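Apical membrane antigen AMA1 (Toxoplasma gondii ME49, PDB 4YIV) takes part in host cell invasion as a component of the moving junction, the ring formed between the parasite's apical tip and the host cell membrane. Local coordinates at residues D248-I257 against G297-V305. Residues are numbered along the deposited sequence; the frame is centred on the assembly and turned at random.
Sequences DYTELTDTVI and GRNYGFYYV
The 3-10 turn 249-251 and I257 pack against strand 300-305, and V256 against R298 in the preceding loop, mainly through side chains, the backbones coming closest at Y249 and G301, whose CA atoms lie 8.0 Å apart. Y249 and F302 form the middle of the contact: their rings are nearly parallel (planes 20° apart) but slid apart so that they barely overlap, with CD2 of Y249 3.6 Å from CE2 of F302. The Y249 hydroxyl passes on to Y300, OH lying 3.2 Å from CB. Next to this, the D248 carboxylate meets the F302 ring edge, OD1 3.6 Å from CZ and the two planes nearly perpendicular. That oxygen closes an Asx turn, accepting from T250 N on its anti side and T250 OG1 on its syn side. Strands 300-305 and 256-259 flank strand 311-316 in a five-stranded antiparallel sheet, consistent with a PAN-type domain of AMA1. With OG1 turned to D248 (chi1 63°), T250 directs CG2 at Y304, 3.6 Å from CZ, while I257 CG2 approaches the Y304 ring edge at the hydroxyl. V256 CG2 sits over one face of the R298 guanidinium, near its rim; NE reaches D254 O through a water, and NH1 hydrogen-bonds to N273 and forms a salt bridge with D274.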
loop_
_atom_site.group_PDB
_atom_site.type_symbol
_atom_site.label_atom_id
_atom_site.label_comp_id
_atom_site.label_asym_id
_atom_site.label_seq_id
_atom_site.Cartn_x
_atom_site.Cartn_y
_atom_site.Cartn_z
ATOM N N ASP A 248 23.357 4.456 1.010
ATOM C CA ASP A 248 22.073 4.279 1.654
ATOM C C ASP A 248 21.549 5.667 1.981
ATOM O O ASP A 248 22.295 6.638 1.930
ATOM C CB ASP A 248 22.141 3.405 2.897
ATOM C CG ASP A 248 22.870 4.055 4.070
ATOM O OD1 ASP A 248 22.333 4.998 4.699
ATOM O OD2 ASP A 248 23.963 3.564 4.420
ATOM N N TYR A 249 20.270 5.748 2.338
ATOM C CA TYR A 249 19.621 7.036 2.450
ATOM C C TYR A 249 20.270 7.978 3.472
ATOM O O TYR A 249 20.150 9.196 3.338
ATOM C CB TYR A 249 18.162 6.849 2.814
ATOM C CG TYR A 249 17.276 6.209 1.765
ATOM C CD1 TYR A 249 17.577 6.262 0.410
ATOM C CD2 TYR A 249 16.091 5.583 2.152
ATOM C CE1 TYR A 249 16.760 5.695 -0.512
ATOM C CE2 TYR A 249 15.262 5.027 1.232
ATOM C CZ TYR A 249 15.591 5.068 -0.082
ATOM O OH TYR A 249 14.716 4.503 -0.971
ATOM N N THR A 250 20.931 7.451 4.497
ATOM C CA THR A 250 21.472 8.329 5.528
ATOM C C THR A 250 22.581 9.230 4.964
ATOM O O THR A 250 22.986 10.184 5.613
ATOM C CB THR A 250 22.028 7.561 6.734
ATOM O OG1 THR A 250 23.133 6.738 6.327
ATOM C CG2 THR A 250 20.943 6.736 7.394
ATOM N N GLU A 251 23.052 8.927 3.761
ATOM C CA GLU A 251 24.129 9.687 3.134
ATOM C C GLU A 251 23.614 10.764 2.194
ATOM O O GLU A 251 24.402 11.534 1.658
ATOM C CB GLU A 251 25.065 8.758 2.345
ATOM C CG GLU A 251 25.890 7.824 3.214
ATOM C CD GLU A 251 27.134 7.311 2.492
ATOM O OE1 GLU A 251 27.927 8.146 1.990
ATOM O OE2 GLU A 251 27.312 6.077 2.414
ATOM N N LEU A 252 22.303 10.799 1.964
ATOM C CA LEU A 252 21.735 11.744 1.015
ATOM C C LEU A 252 21.240 12.963 1.777
ATOM O O LEU A 252 20.783 12.859 2.919
ATOM C CB LEU A 252 20.602 11.102 0.196
ATOM C CG LEU A 252 20.922 9.777 -0.506
ATOM C CD1 LEU A 252 19.679 9.287 -1.239
ATOM C CD2 LEU A 252 22.115 9.893 -1.462
ATOM N N THR A 253 21.324 14.131 1.150
ATOM C CA THR A 253 20.995 15.382 1.843
ATOM C C THR A 253 19.504 15.564 2.102
ATOM O O THR A 253 19.111 16.123 3.127
ATOM C CB THR A 253 21.521 16.606 1.046
ATOM O OG1 THR A 253 22.940 16.494 0.911
ATOM C CG2 THR A 253 21.214 17.915 1.773
ATOM N N ASP A 254 18.659 15.097 1.192
ATOM C CA ASP A 254 17.222 15.307 1.348
ATOM C C ASP A 254 16.544 14.170 2.132
ATOM O O ASP A 254 15.319 14.095 2.199
ATOM C CB ASP A 254 16.559 15.472 -0.018
ATOM C CG ASP A 254 16.681 14.229 -0.884
ATOM O OD1 ASP A 254 17.676 13.479 -0.735
ATOM O OD2 ASP A 254 15.777 14.002 -1.720
ATOM N N THR A 255 17.327 13.287 2.734
ATOM C CA THR A 255 16.740 12.279 3.611
ATOM C C THR A 255 16.285 12.849 4.952
ATOM O O THR A 255 16.968 13.632 5.588
ATOM C CB THR A 255 17.742 11.119 3.843
ATOM O OG1 THR A 255 18.004 10.515 2.569
ATOM C CG2 THR A 255 17.151 10.083 4.804
ATOM N N VAL A 256 15.084 12.469 5.361
ATOM C CA VAL A 256 14.585 12.780 6.657
ATOM C C VAL A 256 15.000 11.639 7.579
ATOM O O VAL A 256 14.669 10.475 7.319
ATOM C CB VAL A 256 13.029 12.949 6.646
ATOM C CG1 VAL A 256 12.493 13.192 8.039
ATOM C CG2 VAL A 256 12.618 14.092 5.703
ATOM N N ILE A 257 15.664 11.970 8.679
ATOM C CA ILE A 257 16.012 10.977 9.707
ATOM C C ILE A 257 15.331 11.313 11.020
ATOM O O ILE A 257 15.486 12.414 11.517
ATOM C CB ILE A 257 17.557 10.910 9.931
ATOM C CG1 ILE A 257 18.267 10.493 8.645
ATOM C CG2 ILE A 257 17.898 9.958 11.096
ATOM C CD1 ILE A 257 19.766 10.557 8.706
ATOM N N GLY A 297 6.837 10.246 -4.390
ATOM C CA GLY A 297 6.707 10.655 -3.012
ATOM C C GLY A 297 7.702 10.003 -2.078
ATOM O O GLY A 297 8.471 9.138 -2.501
ATOM N N ARG A 298 7.724 10.441 -0.827
ATOM C CA ARG A 298 8.650 9.945 0.179
ATOM C C ARG A 298 8.030 8.665 0.700
ATOM O O ARG A 298 7.505 8.618 1.779
ATOM C CB ARG A 298 8.758 10.972 1.296
ATOM C CG ARG A 298 9.870 10.709 2.280
ATOM C CD ARG A 298 9.888 11.672 3.454
ATOM N NE ARG A 298 10.083 13.054 3.069
ATOM C CZ ARG A 298 9.278 14.055 3.390
ATOM N NH1 ARG A 298 8.221 13.867 4.138
ATOM N NH2 ARG A 298 9.569 15.261 2.986
ATOM N N ASN A 299 8.121 7.646 -0.128
ATOM C CA ASN A 299 7.484 6.346 0.068
ATOM C C ASN A 299 8.361 5.268 0.699
ATOM O O ASN A 299 7.868 4.169 0.996
ATOM C CB ASN A 299 7.031 5.781 -1.273
ATOM C CG ASN A 299 6.097 6.692 -2.013
ATOM O OD1 ASN A 299 5.357 7.466 -1.413
ATOM N ND2 ASN A 299 6.091 6.568 -3.324
ATOM N N TYR A 300 9.635 5.589 0.909
ATOM C CA TYR A 300 10.669 4.589 1.153
ATOM C C TYR A 300 11.383 4.883 2.431
ATOM O O TYR A 300 11.649 6.046 2.771
ATOM C CB TYR A 300 11.673 4.565 -0.021
ATOM C CG TYR A 300 11.007 4.490 -1.335
ATOM C CD1 TYR A 300 10.503 3.277 -1.794
ATOM C CD2 TYR A 300 10.825 5.611 -2.117
ATOM C CE1 TYR A 300 9.863 3.181 -2.956
ATOM C CE2 TYR A 300 10.173 5.522 -3.317
ATOM C CZ TYR A 300 9.702 4.295 -3.731
ATOM O OH TYR A 300 9.041 4.160 -4.910
ATOM N N GLY A 301 11.696 3.842 3.186
ATOM C CA GLY A 301 12.445 4.086 4.390
ATOM C C GLY A 301 13.067 2.860 4.990
ATOM O O GLY A 301 12.803 1.726 4.541
ATOM N N PHE A 302 13.919 3.087 5.980
ATOM C CA PHE A 302 14.383 1.977 6.813
ATOM C C PHE A 302 14.663 2.330 8.238
ATOM O O PHE A 302 15.045 3.446 8.596
ATOM C CB PHE A 302 15.638 1.307 6.213
ATOM C CG PHE A 302 16.803 2.242 5.943
ATOM C CD1 PHE A 302 17.732 2.552 6.941
ATOM C CD2 PHE A 302 16.980 2.790 4.671
ATOM C CE1 PHE A 302 18.830 3.392 6.655
ATOM C CE2 PHE A 302 18.074 3.609 4.380
ATOM C CZ PHE A 302 18.994 3.905 5.376
ATOM N N TYR A 303 14.420 1.320 9.057
ATOM C CA TYR A 303 14.832 1.316 10.424
ATOM C C TYR A 303 16.300 0.914 10.496
ATOM O O TYR A 303 16.745 0.042 9.748
ATOM C CB TYR A 303 13.971 0.353 11.196
ATOM C CG TYR A 303 14.429 0.194 12.594
ATOM C CD1 TYR A 303 15.387 -0.756 12.911
ATOM C CD2 TYR A 303 13.916 0.986 13.605
ATOM C CE1 TYR A 303 15.823 -0.913 14.185
ATOM C CE2 TYR A 303 14.361 0.839 14.898
ATOM C CZ TYR A 303 15.312 -0.129 15.173
ATOM O OH TYR A 303 15.787 -0.327 16.443
ATOM N N TYR A 304 17.055 1.568 11.370
ATOM C CA TYR A 304 18.438 1.192 11.631
ATOM C C TYR A 304 18.788 1.676 13.025
ATOM O O TYR A 304 17.999 2.361 13.659
ATOM C CB TYR A 304 19.398 1.775 10.591
ATOM C CG TYR A 304 19.547 3.291 10.642
ATOM C CD1 TYR A 304 18.535 4.128 10.192
ATOM C CD2 TYR A 304 20.697 3.868 11.136
ATOM C CE1 TYR A 304 18.668 5.500 10.241
ATOM C CE2 TYR A 304 20.852 5.237 11.190
ATOM C CZ TYR A 304 19.842 6.054 10.743
ATOM O OH TYR A 304 20.007 7.419 10.797
ATOM N N VAL A 305 19.973 1.298 13.494
ATOM C CA VAL A 305 20.424 1.653 14.822
ATOM C C VAL A 305 21.656 2.522 14.666
ATOM O O VAL A 305 22.614 2.153 13.992
ATOM C CB VAL A 305 20.736 0.417 15.666
ATOM C CG1 VAL A 305 21.278 0.834 17.035
ATOM C CG2 VAL A 305 19.477 -0.416 15.831
HETATM O O HOH W 1 12.961 12.596 2.412
#